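Local atomic coordinates of phosphoribosylaminoimidazole carboxylase, ATPase subunit (Bacillus anthracis, PDB entry 4DLK), a protein that probably catalyses the ATP-dependent carboxylation of aminoimidazole ribonucleotide with bicarbonate to N5-carboxyaminoimidazole ribonucleotide, a step of purine biosynthesis. Residues V73-E78 with L269-H274; V193-S198 with L252-F257. One frame throughout, in Å; residues are numbered along the deposited sequence.

Contact 1. Residues V73-E78 with L269-H274; sequences VTYEFE and LAPRPH. With ATP (adenosine-5'-triphosphate), chain G; ATP (adenosine-5'-triphosphate), chain H.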
# COMPACT_ATOMS: atom_id res chain seq x y z
N VAL A 73 10.77 2.02 -18.78
CA VAL A 73 9.73 3.00 -19.06
C VAL A 73 8.38 2.31 -19.19
O VAL A 73 8.26 1.24 -19.81
CB VAL A 73 10.03 3.82 -20.34
CG1 VAL A 73 8.89 4.80 -20.61
CG2 VAL A 73 11.33 4.58 -20.19
N THR A 74 7.36 2.92 -18.60
CA THR A 74 5.98 2.49 -18.76
C THR A 74 5.10 3.73 -18.97
O THR A 74 5.61 4.85 -18.98
CB THR A 74 5.54 1.60 -17.57
OG1 THR A 74 4.24 1.05 -17.83
CG2 THR A 74 5.51 2.39 -16.26
N TYR A 75 3.80 3.53 -19.12
CA TYR A 75 2.88 4.64 -19.42
C TYR A 75 1.54 4.48 -18.69
O TYR A 75 1.13 3.36 -18.38
CB TYR A 75 2.65 4.72 -20.94
CG TYR A 75 2.04 3.45 -21.49
CD1 TYR A 75 2.84 2.43 -22.01
CD2 TYR A 75 0.66 3.24 -21.45
CE1 TYR A 75 2.28 1.25 -22.50
CE2 TYR A 75 0.10 2.07 -21.92
CZ TYR A 75 0.91 1.08 -22.44
OH TYR A 75 0.32 -0.07 -22.90
N GLU A 76 0.87 5.59 -18.42
CA GLU A 76 -0.57 5.58 -18.12
C GLU A 76 -1.31 6.28 -19.26
O GLU A 76 -2.49 6.05 -19.47
CB GLU A 76 -0.88 6.27 -16.78
CG GLU A 76 -0.58 7.76 -16.77
CD GLU A 76 -1.57 8.62 -16.00
OE1 GLU A 76 -2.13 8.17 -14.96
OE2 GLU A 76 -1.75 9.78 -16.42
N PHE A 77 -0.60 7.17 -19.95
CA PHE A 77 -1.11 7.87 -21.11
C PHE A 77 -0.87 7.00 -22.34
O PHE A 77 0.28 6.67 -22.64
CB PHE A 77 -0.41 9.23 -21.27
CG PHE A 77 -0.72 9.94 -22.56
CD1 PHE A 77 0.16 9.88 -23.63
CD2 PHE A 77 -1.90 10.67 -22.70
CE1 PHE A 77 -0.12 10.54 -24.82
CE2 PHE A 77 -2.18 11.33 -23.89
CZ PHE A 77 -1.29 11.27 -24.95
N GLU A 78 -1.94 6.64 -23.03
CA GLU A 78 -1.89 5.64 -24.10
C GLU A 78 -1.67 6.22 -25.49
O GLU A 78 -1.23 5.51 -26.39
CB GLU A 78 -3.17 4.81 -24.10
CG GLU A 78 -3.37 3.95 -22.87
CD GLU A 78 -4.83 3.74 -22.55
OE1 GLU A 78 -5.37 2.68 -22.90
OE2 GLU A 78 -5.45 4.65 -21.96
N LEU A 269 -10.60 -3.07 -24.44
CA LEU A 269 -9.38 -3.40 -23.72
C LEU A 269 -8.64 -2.14 -23.31
O LEU A 269 -8.63 -1.16 -24.05
CB LEU A 269 -8.46 -4.24 -24.60
CG LEU A 269 -9.05 -5.53 -25.19
CD1 LEU A 269 -8.06 -6.16 -26.15
CD2 LEU A 269 -9.43 -6.49 -24.08
N ALA A 270 -7.99 -2.18 -22.15
CA ALA A 270 -7.07 -1.11 -21.77
C ALA A 270 -5.73 -1.70 -21.35
O ALA A 270 -5.67 -2.47 -20.39
CB ALA A 270 -7.68 -0.24 -20.67
N PRO A 271 -4.64 -1.36 -22.07
CA PRO A 271 -3.30 -1.87 -21.78
C PRO A 271 -2.59 -1.09 -20.66
O PRO A 271 -1.51 -0.53 -20.87
CB PRO A 271 -2.57 -1.71 -23.12
CG PRO A 271 -3.19 -0.49 -23.71
CD PRO A 271 -4.62 -0.47 -23.26
N ARG A 272 -3.21 -1.07 -19.48
CA ARG A 272 -2.77 -0.28 -18.33
C ARG A 272 -3.64 -0.65 -17.12
O ARG A 272 -4.71 -1.23 -17.29
CB ARG A 272 -2.93 1.23 -18.60
CG ARG A 272 -4.33 1.63 -19.06
CD ARG A 272 -4.58 3.12 -18.88
NE ARG A 272 -5.83 3.55 -19.51
CZ ARG A 272 -7.03 3.48 -18.94
NH1 ARG A 272 -7.18 2.96 -17.72
NH2 ARG A 272 -8.10 3.91 -19.60
N PRO A 273 -3.20 -0.29 -15.90
CA PRO A 273 -4.14 -0.36 -14.79
C PRO A 273 -5.37 0.47 -15.12
O PRO A 273 -5.29 1.43 -15.89
CB PRO A 273 -3.35 0.26 -13.63
CG PRO A 273 -1.93 -0.07 -13.96
CD PRO A 273 -1.84 0.08 -15.46
N HIS A 274 -6.50 0.08 -14.54
CA HIS A 274 -7.82 0.58 -14.92
C HIS A 274 -8.61 0.90 -13.68
O HIS A 274 -8.41 0.29 -12.63
CB HIS A 274 -8.52 -0.51 -15.73
CG HIS A 274 -9.81 -0.07 -16.37
ND1 HIS A 274 -11.01 -0.34 -15.82
CD2 HIS A 274 -10.06 0.62 -17.55
CE1 HIS A 274 -11.98 0.18 -16.59
NE2 HIS A 274 -11.40 0.75 -17.66
PG ATP G . -13.52 3.51 -17.67
O1G ATP G . -13.46 4.93 -18.22
O2G ATP G . -14.65 3.26 -16.69
O3G ATP G . -13.37 2.42 -18.71
PB ATP G . -10.81 4.08 -17.04
O1B ATP G . -9.70 3.45 -16.22
O2B ATP G . -10.66 4.14 -18.55
O3B ATP G . -12.21 3.36 -16.71
PA ATP G . -9.96 6.49 -15.77
O1A ATP G . -9.50 5.86 -14.48
O2A ATP G . -10.52 7.89 -15.80
O3A ATP G . -11.07 5.56 -16.50
O5' ATP G . -8.74 6.41 -16.81
C5' ATP G . -7.58 7.21 -16.64
C4' ATP G . -6.87 7.11 -17.97
O4' ATP G . -7.66 7.72 -18.99
C3' ATP G . -5.52 7.80 -17.96
O3' ATP G . -4.60 6.86 -18.54
C2' ATP G . -5.70 9.01 -18.85
O2' ATP G . -4.50 9.32 -19.56
C1' ATP G . -6.81 8.54 -19.80
N9 ATP G . -7.57 9.64 -20.45
C8 ATP G . -7.89 10.84 -19.91
N7 ATP G . -8.59 11.60 -20.80
C5 ATP G . -8.73 10.88 -21.93
C6 ATP G . -9.35 11.08 -23.26
N6 ATP G . -9.99 12.24 -23.56
N1 ATP G . -9.27 10.07 -24.17
C2 ATP G . -8.64 8.91 -23.89
N3 ATP G . -8.05 8.66 -22.70
C4 ATP G . -8.06 9.58 -21.70
PG ATP H . -9.62 16.96 -16.54
O1G ATP H . -9.78 16.25 -17.87
O2G ATP H . -9.27 18.42 -16.71
O3G ATP H . -10.74 16.71 -15.55
PB ATP H . -8.22 14.80 -15.27
O1B ATP H . -7.82 14.87 -13.82
O2B ATP H . -9.49 14.08 -15.63
O3B ATP H . -8.30 16.31 -15.88
PA ATP H . -7.05 13.45 -17.52
O1A ATP H . -8.44 13.56 -18.09
O2A ATP H . -6.43 12.07 -17.45
O3A ATP H . -6.98 14.13 -16.06
O5' ATP H . -6.05 14.37 -18.39
C5' ATP H . -6.28 15.77 -18.54
C4' ATP H . -6.50 16.10 -20.02
O4' ATP H . -5.46 15.52 -20.82
C3' ATP H . -7.81 15.55 -20.56
O3' ATP H . -8.87 16.50 -20.43
C2' ATP H . -7.50 15.21 -22.01
O2' ATP H . -7.79 16.33 -22.86
C1' ATP H . -6.00 14.97 -22.03
N9 ATP H . -5.71 13.51 -22.12
C8 ATP H . -5.28 12.71 -21.12
N7 ATP H . -5.12 11.43 -21.54
C5 ATP H . -5.44 11.39 -22.85
C6 ATP H . -5.49 10.35 -23.91
N6 ATP H . -5.15 9.06 -23.66
N1 ATP H . -5.89 10.73 -25.15
C2 ATP H . -6.23 12.01 -25.43
N3 ATP H . -6.21 13.00 -24.51
C4 ATP H . -5.83 12.76 -23.23
O HOH W 1 0.51 0.64 -18.83

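Contact 2. Residues V193-S198 with L252-F257; sequences VIVIRS and LAVEMF. With CA (calcium ion), chain D; ATP (adenosine-5'-triphosphate), chain F; ATP (adenosine-5'-triphosphate), chain G.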
# COMPACT_ATOMS: atom_id res chain seq x y z
N VAL A 193 -12.10 -7.82 -16.06
CA VAL A 193 -11.04 -8.60 -15.46
C VAL A 193 -9.71 -7.94 -15.76
O VAL A 193 -9.41 -7.57 -16.91
CB VAL A 193 -11.04 -10.05 -15.99
CG1 VAL A 193 -9.87 -10.83 -15.42
CG2 VAL A 193 -12.34 -10.75 -15.61
N ILE A 194 -8.91 -7.77 -14.71
CA ILE A 194 -7.55 -7.29 -14.86
C ILE A 194 -6.66 -8.51 -14.98
O ILE A 194 -6.69 -9.40 -14.12
CB ILE A 194 -7.09 -6.46 -13.64
CG1 ILE A 194 -8.13 -5.38 -13.24
CG2 ILE A 194 -5.69 -5.90 -13.87
CD1 ILE A 194 -8.36 -4.26 -14.24
N VAL A 195 -5.87 -8.57 -16.05
CA VAL A 195 -4.92 -9.66 -16.23
C VAL A 195 -3.48 -9.13 -16.32
O VAL A 195 -3.22 -8.09 -16.92
CB VAL A 195 -5.28 -10.58 -17.42
CG1 VAL A 195 -5.44 -9.79 -18.71
CG2 VAL A 195 -4.25 -11.70 -17.58
N ILE A 196 -2.57 -9.87 -15.69
CA ILE A 196 -1.17 -9.49 -15.59
C ILE A 196 -0.28 -10.53 -16.27
O ILE A 196 -0.44 -11.73 -16.04
CB ILE A 196 -0.73 -9.40 -14.11
CG1 ILE A 196 -1.74 -8.57 -13.26
CG2 ILE A 196 0.71 -8.89 -13.99
CD1 ILE A 196 -1.89 -7.11 -13.68
N ARG A 197 0.66 -10.06 -17.09
CA ARG A 197 1.69 -10.95 -17.64
C ARG A 197 3.07 -10.30 -17.56
O ARG A 197 3.28 -9.17 -18.04
CB ARG A 197 1.34 -11.39 -19.07
CG ARG A 197 2.21 -12.52 -19.62
CD ARG A 197 1.66 -13.08 -20.94
NE ARG A 197 2.59 -14.03 -21.55
CZ ARG A 197 3.57 -13.70 -22.39
NH1 ARG A 197 3.75 -12.43 -22.75
NH2 ARG A 197 4.36 -14.64 -22.90
N SER A 198 4.02 -11.00 -16.94
CA SER A 198 5.37 -10.47 -16.79
C SER A 198 6.18 -10.61 -18.09
O SER A 198 5.78 -11.33 -19.01
CB SER A 198 6.11 -11.15 -15.64
OG SER A 198 6.57 -12.44 -16.02
N LEU A 252 -3.47 -5.62 -18.40
CA LEU A 252 -4.54 -5.51 -19.38
C LEU A 252 -5.89 -5.57 -18.69
O LEU A 252 -6.20 -6.55 -18.00
CB LEU A 252 -4.44 -6.60 -20.45
CG LEU A 252 -5.46 -6.55 -21.59
CD1 LEU A 252 -5.18 -5.35 -22.50
CD2 LEU A 252 -5.41 -7.84 -22.39
N ALA A 253 -6.68 -4.52 -18.86
CA ALA A 253 -8.04 -4.47 -18.34
C ALA A 253 -8.97 -4.93 -19.45
O ALA A 253 -8.98 -4.34 -20.55
CB ALA A 253 -8.38 -3.05 -17.92
N VAL A 254 -9.73 -5.99 -19.19
CA VAL A 254 -10.65 -6.53 -20.18
C VAL A 254 -12.09 -6.26 -19.74
O VAL A 254 -12.57 -6.85 -18.76
CB VAL A 254 -10.46 -8.05 -20.40
CG1 VAL A 254 -11.37 -8.54 -21.51
CG2 VAL A 254 -8.99 -8.38 -20.69
N GLU A 255 -12.77 -5.36 -20.45
CA GLU A 255 -14.15 -5.01 -20.12
C GLU A 255 -15.11 -5.83 -20.98
O GLU A 255 -14.90 -5.99 -22.18
CB GLU A 255 -14.40 -3.50 -20.26
CG GLU A 255 -13.56 -2.66 -19.30
CD GLU A 255 -13.79 -1.17 -19.49
OE1 GLU A 255 -12.98 -0.52 -20.18
OE2 GLU A 255 -14.80 -0.64 -18.97
N MET A 256 -16.15 -6.36 -20.35
CA MET A 256 -17.01 -7.35 -20.97
C MET A 256 -18.49 -7.09 -20.71
O MET A 256 -18.84 -6.37 -19.77
CB MET A 256 -16.65 -8.75 -20.46
CG MET A 256 -15.25 -9.21 -20.83
SD MET A 256 -14.73 -10.65 -19.88
CE MET A 256 -14.54 -9.91 -18.27
N PHE A 257 -19.34 -7.67 -21.56
CA PHE A 257 -20.77 -7.73 -21.34
C PHE A 257 -21.13 -9.17 -20.98
O PHE A 257 -20.67 -10.12 -21.62
CB PHE A 257 -21.56 -7.35 -22.61
CG PHE A 257 -21.27 -5.97 -23.13
CD1 PHE A 257 -21.11 -5.76 -24.50
CD2 PHE A 257 -21.18 -4.87 -22.27
CE1 PHE A 257 -20.86 -4.48 -25.00
CE2 PHE A 257 -20.92 -3.60 -22.77
CZ PHE A 257 -20.76 -3.41 -24.13
CA CA D . -14.51 1.46 -20.54
PG ATP F . -15.61 4.86 -21.19
O1G ATP F . -14.85 3.61 -21.56
O2G ATP F . -16.51 4.68 -19.99
O3G ATP F . -14.75 6.10 -21.14
PB ATP F . -16.63 4.54 -23.89
O1B ATP F . -17.67 5.29 -24.67
O2B ATP F . -15.23 4.38 -24.41
O3B ATP F . -16.62 5.20 -22.41
PA ATP F . -17.93 2.02 -24.41
O1A ATP F . -17.85 0.71 -23.67
O2A ATP F . -17.43 2.11 -25.82
O3A ATP F . -17.20 3.09 -23.47
O5' ATP F . -19.49 2.45 -24.40
C5' ATP F . -20.08 3.02 -23.23
C4' ATP F . -21.34 2.27 -22.82
O4' ATP F . -22.21 2.10 -23.95
C3' ATP F . -21.05 0.87 -22.31
O3' ATP F . -20.80 0.85 -20.90
C2' ATP F . -22.31 0.10 -22.66
O2' ATP F . -23.27 0.19 -21.60
C1' ATP F . -22.87 0.83 -23.87
N9 ATP F . -22.57 0.01 -25.06
C8 ATP F . -21.49 0.16 -25.87
N7 ATP F . -21.51 -0.75 -26.87
C5 ATP F . -22.61 -1.51 -26.71
C6 ATP F . -23.23 -2.65 -27.42
N6 ATP F . -22.66 -3.17 -28.54
N1 ATP F . -24.39 -3.15 -26.92
C2 ATP F . -24.97 -2.65 -25.81
N3 ATP F . -24.46 -1.61 -25.12
C4 ATP F . -23.30 -1.01 -25.51
PG ATP G . -13.52 3.51 -17.67
O1G ATP G . -13.46 4.93 -18.22
O2G ATP G . -14.65 3.26 -16.69
O3G ATP G . -13.37 2.42 -18.71
PB ATP G . -10.81 4.08 -17.04
O1B ATP G . -9.70 3.45 -16.22
O2B ATP G . -10.66 4.14 -18.55
O3B ATP G . -12.21 3.36 -16.71
PA ATP G . -9.96 6.49 -15.77
O1A ATP G . -9.50 5.86 -14.48
O2A ATP G . -10.52 7.89 -15.80
O3A ATP G . -11.07 5.56 -16.50
O5' ATP G . -8.74 6.41 -16.81
C5' ATP G . -7.58 7.21 -16.64
C4' ATP G . -6.87 7.11 -17.97
O4' ATP G . -7.66 7.72 -18.99
C3' ATP G . -5.52 7.80 -17.96
O3' ATP G . -4.60 6.86 -18.54
C2' ATP G . -5.70 9.01 -18.85
O2' ATP G . -4.50 9.32 -19.56
C1' ATP G . -6.81 8.54 -19.80
N9 ATP G . -7.57 9.64 -20.45
C8 ATP G . -7.89 10.84 -19.91
N7 ATP G . -8.59 11.60 -20.80
C5 ATP G . -8.73 10.88 -21.93
C6 ATP G . -9.35 11.08 -23.26
N6 ATP G . -9.99 12.24 -23.56
N1 ATP G . -9.27 10.07 -24.17
C2 ATP G . -8.64 8.91 -23.89
N3 ATP G . -8.05 8.66 -22.70
C4 ATP G . -8.06 9.58 -21.70
O HOH W 2 -16.48 0.18 -21.42
O HOH W 3 -16.67 1.97 -19.34
O HOH W 4 -11.83 2.27 -21.12

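Contact 1. Residues V73-E78 with L269-H274
Glu78 and Arg272 form a buried salt bridge where the loop after strand 72-75 of the Rossmann-like preATP-grasp sheet meets the loop after edge strand 264-270 of the ATP-grasp sheet. Arg272 NE lies 2.7 Å from Glu78 OE2 and its N-H points almost straight at it (172°). The carboxylate oxygen sits in the guanidinium plane, but the two flat groups stand at right angles, so the donor comes down on OE2 from above the carboxylate plane. Glu78 OE1, the other oxygen, rests against Pro271 CD at 3.3 Å. This is the close-packed part of the contact, and Leu101 of helix 99-104 packs on both Glu78 and Pro271. The extended chain of Arg272 carries its guanidinium past Glu78 to the β-phosphate of the chain G ATP, where NH1 donates to O1B at 3.0 Å and NH2 to O2B at 2.8 Å. Together with a bond from NH1 to Pro273 O, these fix the rotation of the group, sandwiched between Ala270 CB and the ribose C4' of the ATP. By holding NE, Glu78 probably orients the guanidinium, whose charge it shares with the phosphate. On the looser side, towards Tyr75, water 1 bridges the two segments, donating to Tyr75 O and Pro271 O. CG of Tyr75 lies between the backbone N and the carbonyl carbon (chi1 60°), which swings the ring across Pro271, centre of an inverse gamma turn, at about a right angle and puts OH 2.8 Å from Pro271 O. Glu76 turns its carboxylate away to the backbone N atoms of Gly17 and Gly20. Beyond Arg272, His274 NE2 donates to the γ-phosphate oxygen O3G of the same ATP at 2.8 Å, while O1B lies 3.1 Å above one face of the imidazole ring, displaced toward its rim near CD2.

Contact 2. Residues V193-S198 with L252-F257
With CG1 of Ile194 anti to the carbonyl carbon (chi1 -49°) and the chain bent again at chi2 (-66°), CD1 is brought over Ala253 CB, 3.9 Å away. On the other face of the sheet, Val195 CG1 sits between its backbone N and carbonyl carbon, side by side with Leu252, and reaches Leu252 CB at 3.8 Å. The methyl CE of Met256 meets Val193 CG2 at 3.6 Å. These side chains clothe two neighbouring antiparallel strands of the ATP-grasp sheet. Val193 with Val254 and Val195 with Leu252 are hydrogen-bonded pairs, each closed by two backbone bonds, and Ile194 with Ala253 is the non-hydrogen-bonded pair between them. Helix 229-245 packs on Val193, Val195, Val254 and Met256 through Ala239, Ala243, Leu242 and Ala235. Glu255 points away from strand 189-197 and clasps the calcium ion with both oxygens, OE1 at 2.5 Å and OE2 at 2.6 Å. Glu268, the ATP of chain F through O1G, the ATP of chain G through O3G, two close waters and a more distant third complete the site. Further along, the Phe257 ring lies against the adenine of the chain F ATP, with CZ 3.7 Å from C5, and stacks on Phe187. One strand thus serves both apolar core and metal site, and the calcium probably offsets the negative charge gathered by the carboxylates and the two γ-phosphates.

In the fold
From the N terminus, the chain first lays down the parallel preATP-grasp sheet, one of whose edge strands, 72-75, leads into the first half of contact 1. It then enters the ATP-grasp region, where strand 189-197 and, after the intervening strands and helix 229-245, strand 250-258 close the shorter loop of contact 2. Only after strand 264-270, next in the chain, does contact 1 close its own loop, which therefore encloses contact 2 without crossing it. Strands 250-258 and 264-270 are neighbours in one sheet, and Ala270 O probably accepts a hydrogen bond from Ala253 N. Contact 2 lies within this sheet; contact 1 ties its edge to the preATP-grasp sheet, and both reach the ATP of chain G.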